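Local coordinates for putative molybdenum carrier protein (Syntrophus aciditrophicus SB, PDB 3IMK) that is of unknown function but belongs to the circularly permuted YpsA branch of the SLOG clan and may carry molybdenum, at residues K5-K10 / H128-N133; L78-G83 / L132-P137. All coordinates share one frame; numbering follows the deposited sequence.

Interaction 1: K5-K10 / H128-N133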
loop_
_atom_site.group_PDB
_atom_site.type_symbol
_atom_site.label_atom_id
_atom_site.label_comp_id
_atom_site.label_asym_id
_atom_site.label_seq_id
_atom_site.Cartn_x
_atom_site.Cartn_y
_atom_site.Cartn_z
ATOM N N LYS A 5 20.131 -0.305 -4.338
ATOM C CA LYS A 5 19.040 -0.609 -3.386
ATOM C C LYS A 5 17.782 0.253 -3.723
ATOM O O LYS A 5 17.905 1.244 -4.427
ATOM C CB LYS A 5 19.486 -0.312 -1.951
ATOM C CG LYS A 5 20.795 -0.991 -1.520
ATOM N N PRO A 6 16.576 -0.137 -3.245
ATOM C CA PRO A 6 15.390 0.696 -3.443
ATOM C C PRO A 6 15.592 2.078 -2.780
ATOM O O PRO A 6 16.268 2.168 -1.747
ATOM C CB PRO A 6 14.280 -0.077 -2.706
ATOM C CG PRO A 6 14.753 -1.459 -2.668
ATOM C CD PRO A 6 16.250 -1.365 -2.499
ATOM N N ALA A 7 15.084 3.141 -3.389
ATOM C CA ALA A 7 15.125 4.457 -2.789
ATOM C C ALA A 7 13.714 4.901 -2.433
ATOM O O ALA A 7 13.117 5.732 -3.104
ATOM C CB ALA A 7 15.808 5.484 -3.727
ATOM N N ILE A 8 13.161 4.326 -1.361
ATOM C CA ILE A 8 11.804 4.645 -0.972
ATOM C C ILE A 8 11.803 5.927 -0.141
ATOM O O ILE A 8 12.208 5.923 1.039
ATOM C CB ILE A 8 11.130 3.477 -0.218
ATOM C CG1 ILE A 8 11.176 2.196 -1.036
ATOM C CG2 ILE A 8 9.660 3.786 0.151
ATOM C CD1 ILE A 8 10.557 2.262 -2.415
ATOM N N THR A 9 11.395 7.025 -0.772
ATOM C CA THR A 9 11.365 8.325 -0.135
ATOM C C THR A 9 10.050 8.614 0.533
ATOM O O THR A 9 9.943 9.526 1.344
ATOM C CB THR A 9 11.659 9.424 -1.161
ATOM O OG1 THR A 9 10.616 9.353 -2.163
ATOM C CG2 THR A 9 13.073 9.238 -1.775
ATOM N N LYS A 10 9.003 7.868 0.177
ATOM C CA LYS A 10 7.671 8.079 0.782
ATOM C C LYS A 10 6.796 6.840 0.563
ATOM O O LYS A 10 6.806 6.267 -0.545
ATOM C CB LYS A 10 6.971 9.302 0.185
ATOM C CG LYS A 10 5.707 9.787 0.930
ATOM C CD LYS A 10 5.094 11.030 0.274
ATOM C CE LYS A 10 3.902 11.613 1.071
ATOM N NZ LYS A 10 3.367 13.012 0.699
ATOM N N HIS A 128 12.218 2.438 -10.867
ATOM C CA HIS A 128 12.589 3.669 -10.152
ATOM C C HIS A 128 11.472 4.213 -9.266
ATOM O O HIS A 128 11.242 5.423 -9.209
ATOM C CB HIS A 128 13.127 4.737 -11.113
ATOM C CG HIS A 128 14.441 4.372 -11.704
ATOM N ND1 HIS A 128 15.638 4.711 -11.115
ATOM C CD2 HIS A 128 14.747 3.721 -12.845
ATOM C CE1 HIS A 128 16.630 4.255 -11.853
ATOM N NE2 HIS A 128 16.120 3.649 -12.911
ATOM N N ILE A 129 10.800 3.309 -8.551
ATOM C CA ILE A 129 9.687 3.675 -7.697
ATOM C C ILE A 129 10.250 4.234 -6.405
ATOM O O ILE A 129 10.961 3.535 -5.686
ATOM C CB ILE A 129 8.808 2.461 -7.424
ATOM C CG1 ILE A 129 8.074 2.097 -8.721
ATOM C CG2 ILE A 129 7.781 2.787 -6.275
ATOM C CD1 ILE A 129 7.555 0.678 -8.750
ATOM N N GLN A 130 9.931 5.505 -6.115
ATOM C CA GLN A 130 10.353 6.132 -4.862
ATOM C C GLN A 130 9.204 6.476 -3.923
ATOM O O GLN A 130 9.333 6.351 -2.708
ATOM C CB GLN A 130 11.178 7.377 -5.195
ATOM C CG GLN A 130 12.502 7.115 -5.955
ATOM C CD GLN A 130 13.419 8.348 -6.069
ATOM O OE1 GLN A 130 13.075 9.446 -5.665
ATOM N NE2 GLN A 130 14.566 8.142 -6.648
ATOM N N VAL A 131 8.083 6.946 -4.481
ATOM C CA VAL A 131 6.843 7.165 -3.760
ATOM C C VAL A 131 5.977 5.942 -4.032
ATOM O O VAL A 131 5.540 5.716 -5.200
ATOM C CB VAL A 131 6.132 8.440 -4.197
ATOM C CG1 VAL A 131 4.813 8.598 -3.423
ATOM C CG2 VAL A 131 7.048 9.708 -3.992
ATOM N N LEU A 132 5.844 5.107 -3.002
ATOM C CA LEU A 132 5.194 3.827 -3.112
ATOM C C LEU A 132 3.845 3.802 -2.446
ATOM O O LEU A 132 3.765 4.003 -1.229
ATOM C CB LEU A 132 6.086 2.763 -2.483
ATOM C CG LEU A 132 5.547 1.328 -2.439
ATOM C CD1 LEU A 132 5.312 0.772 -3.841
ATOM C CD2 LEU A 132 6.547 0.414 -1.673
ATOM N N ASN A 133 2.777 3.573 -3.221
ATOM C CA ASN A 133 1.419 3.353 -2.696
ATOM C C ASN A 133 1.275 1.884 -2.344
ATOM O O ASN A 133 1.665 1.030 -3.128
ATOM C CB ASN A 133 0.418 3.727 -3.764
ATOM C CG ASN A 133 -1.043 3.510 -3.355
ATOM O OD1 ASN A 133 -1.411 3.799 -2.211
ATOM N ND2 ASN A 133 -1.881 3.091 -4.295
HETATM O O HOH W 1 13.504 2.654 -5.705
HETATM O O HOH W 2 10.865 10.782 -4.429
#

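Interaction 2: L78-G83 / L132-P137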
loop_
_atom_site.group_PDB
_atom_site.type_symbol
_atom_site.label_atom_id
_atom_site.label_comp_id
_atom_site.label_asym_id
_atom_site.label_seq_id
_atom_site.Cartn_x
_atom_site.Cartn_y
_atom_site.Cartn_z
ATOM N N LEU A 78 1.897 -1.227 -4.845
ATOM C CA LEU A 78 2.115 -2.574 -4.357
ATOM C C LEU A 78 0.792 -3.008 -3.714
ATOM O O LEU A 78 0.324 -2.311 -2.811
ATOM C CB LEU A 78 3.228 -2.598 -3.314
ATOM C CG LEU A 78 3.426 -3.892 -2.512
ATOM C CD1 LEU A 78 3.790 -5.076 -3.445
ATOM C CD2 LEU A 78 4.540 -3.692 -1.482
ATOM N N ILE A 79 0.203 -4.131 -4.149
ATOM C CA ILE A 79 -1.067 -4.648 -3.606
ATOM C C ILE A 79 -0.737 -5.978 -2.905
ATOM O O ILE A 79 -0.168 -6.862 -3.515
ATOM C CB ILE A 79 -2.171 -4.872 -4.677
ATOM C CG1 ILE A 79 -2.312 -3.616 -5.565
ATOM C CG2 ILE A 79 -3.480 -5.198 -3.958
ATOM C CD1 ILE A 79 -3.279 -3.744 -6.744
ATOM N N ILE A 80 -1.074 -6.094 -1.632
ATOM C CA ILE A 80 -0.783 -7.278 -0.838
ATOM C C ILE A 80 -2.110 -7.945 -0.432
ATOM O O ILE A 80 -2.976 -7.285 0.118
ATOM C CB ILE A 80 0.039 -6.889 0.412
ATOM C CG1 ILE A 80 1.259 -6.046 0.032
ATOM C CG2 ILE A 80 0.438 -8.177 1.174
ATOM C CD1 ILE A 80 1.933 -5.305 1.219
ATOM N N SER A 81 -2.229 -9.264 -0.633
ATOM C CA SER A 81 -3.414 -10.015 -0.268
ATOM C C SER A 81 -3.062 -11.441 0.093
ATOM O O SER A 81 -1.924 -11.893 -0.101
ATOM C CB SER A 81 -4.397 -10.069 -1.436
ATOM O OG SER A 81 -3.946 -10.919 -2.458
ATOM N N HIS A 82 -4.080 -12.132 0.580
ATOM C CA HIS A 82 -4.136 -13.597 0.596
ATOM C C HIS A 82 -5.229 -14.020 -0.337
ATOM O O HIS A 82 -6.410 -13.795 -0.044
ATOM C CB HIS A 82 -4.373 -14.155 2.006
ATOM C CG HIS A 82 -3.280 -13.841 2.981
ATOM N ND1 HIS A 82 -3.444 -12.917 3.993
ATOM C CD2 HIS A 82 -2.018 -14.324 3.109
ATOM C CE1 HIS A 82 -2.334 -12.864 4.711
ATOM N NE2 HIS A 82 -1.442 -13.692 4.185
ATOM N N GLY A 83 -4.847 -14.525 -1.503
ATOM C CA GLY A 83 -5.803 -14.935 -2.518
ATOM C C GLY A 83 -6.012 -13.888 -3.616
ATOM O O GLY A 83 -5.443 -12.782 -3.595
ATOM N N LEU A 132 5.844 5.107 -3.002
ATOM C CA LEU A 132 5.194 3.827 -3.112
ATOM C C LEU A 132 3.845 3.802 -2.446
ATOM O O LEU A 132 3.765 4.003 -1.229
ATOM C CB LEU A 132 6.086 2.763 -2.483
ATOM C CG LEU A 132 5.547 1.328 -2.439
ATOM C CD1 LEU A 132 5.312 0.772 -3.841
ATOM C CD2 LEU A 132 6.547 0.414 -1.673
ATOM N N ASN A 133 2.777 3.573 -3.221
ATOM C CA ASN A 133 1.419 3.353 -2.696
ATOM C C ASN A 133 1.275 1.884 -2.344
ATOM O O ASN A 133 1.665 1.030 -3.128
ATOM C CB ASN A 133 0.418 3.727 -3.764
ATOM C CG ASN A 133 -1.043 3.510 -3.355
ATOM O OD1 ASN A 133 -1.411 3.799 -2.211
ATOM N ND2 ASN A 133 -1.881 3.091 -4.295
ATOM N N ILE A 134 0.782 1.607 -1.136
ATOM C CA ILE A 134 0.604 0.236 -0.666
ATOM C C ILE A 134 -0.875 0.088 -0.370
ATOM O O ILE A 134 -1.489 0.879 0.359
ATOM C CB ILE A 134 1.467 -0.084 0.558
ATOM C CG1 ILE A 134 2.926 0.176 0.197
ATOM C CG2 ILE A 134 1.205 -1.554 1.007
ATOM C CD1 ILE A 134 3.935 -0.064 1.356
ATOM N N ALA A 135 -1.469 -0.972 -0.914
ATOM C CA ALA A 135 -2.896 -1.249 -0.841
ATOM C C ALA A 135 -3.156 -2.700 -0.531
ATOM O O ALA A 135 -2.330 -3.577 -0.722
ATOM C CB ALA A 135 -3.550 -0.870 -2.210
ATOM N N GLY A 136 -4.384 -2.979 -0.115
ATOM C CA GLY A 136 -4.825 -4.342 0.121
ATOM C C GLY A 136 -6.091 -4.366 0.964
ATOM O O GLY A 136 -6.671 -3.309 1.294
ATOM N N PRO A 137 -6.572 -5.576 1.268
ATOM C CA PRO A 137 -7.881 -5.673 1.960
ATOM C C PRO A 137 -7.932 -5.053 3.372
ATOM O O PRO A 137 -6.893 -4.888 4.045
ATOM C CB PRO A 137 -8.134 -7.175 2.088
ATOM C CG PRO A 137 -7.199 -7.797 1.124
ATOM C CD PRO A 137 -6.035 -6.884 0.864
#

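Interaction 1: K5-K10 / H128-N133
Thr9 and Lys10 both point their backbone N-H groups at the carbonyl of Gln130, at the point where the N-terminal chain joins the central parallel sheet of this SLOG-family alpha/beta fold. Thr9 N lies 2.9 Å from Gln130 O, on a bent path with an N-H...O angle of 136°, whereas Lys10 N is farther at 3.3 Å. Both donors come from the same face of the carbonyl plane, each tilted moderately out of it. Regular parallel pairing then begins with Lys10 opposite Val131: Leu132 N donates to Lys10 O at 2.9 Å and almost straight (168°). Lys10 CB and Val131 CG2 lie on the same face of the sheet and touch at 4.2 Å.

Ahead of the strand, Gln130 runs extended alongside the incoming chain. With CG anti to its own carbonyl carbon (chi1 -63°), the side chain passes Ala7 O, which sits 3.2 Å from Gln130 CG, and its amide ends near Ala7 CB and Thr9 CG2. One water joins Gln130 OE1 to Thr9 OG1; another accepts from Ala7 N and donates to Ile129 O. On the Leu132 side, Ile8 CD1 meets Ile129 O and, more distantly, Leu132 CD2.

Asp75 OD2 takes the N-H groups of both Gln130 and Val131, which probably steadies the Gln130 carbonyl, whose peptide includes Val131 N. Further out, a Schellman motif with His128 at C-prime ends helix 113-126, with Ile129 N bonded to Thr124 O.

Interaction 2: L78-G83 / L132-P137
Leu78 N donates to Asn133 O at 2.8 Å, the first of three backbone bonds that pair strands 76-81 and 131-135 in parallel in the Rossmann-like sheet, where 76-81 lies between 131-135 and the edge strand 103-107. The pairing then alternates: Leu78 O accepts from Ala135 N at 2.9 Å, and Ile80 N returns to Ala135 O at 3.0 Å. The short strand segments run 21° apart.

On one face Leu78, Ile80, Leu132 and Ile134 form an apolar layer. Leu132 CD1 rests against Leu78 CB at 4.0 Å. In Ile134, chi1 of -57° sets CG1 beside the backbone N and leaves CG2 anti to it, with Ile134 CG2 3.8 Å from Ile80 CD1 as the two side chains cross at a slant; both are covered by helix 145-157. Ile79 and Ala135 face the other way, toward helix 87-98.

Past Ala135 the pairing gives way to Gly136 and Pro137. Gly136 has the backbone angles of a glycine (phi 163°), and its CA makes a CA-H...O contact with Ile80 O. Ile80 O, buried without a hydrogen-bond partner, also lies 3.2 Å from Pro137 CD. At the strand's end, Ser81 OG, also bonded to His105, donates to Gly83 O at 2.6 Å.

From the N terminus, the chain first enters the sheet through 5-10, which leads into strand 10-12. Interaction 1 forms only when 128-133 returns after helix 113-126, so it closes a loop of 117 residues that takes in most of the fold. Segment 78-83 lies within that loop, but its partner 132-137 runs beyond the closing segment, so the two loops cross, overlapping at their shared end; interaction 2 spans 48 residues, including helix 87-98, strand 103-107 and helix 113-126. Both use strand 131-135, sharing Leu132 and Asn133. Its pairing with 10-12 joins the half made of 56-57, 34-38 and 10-12 to the half made of 131-135, 76-81 and 103-107.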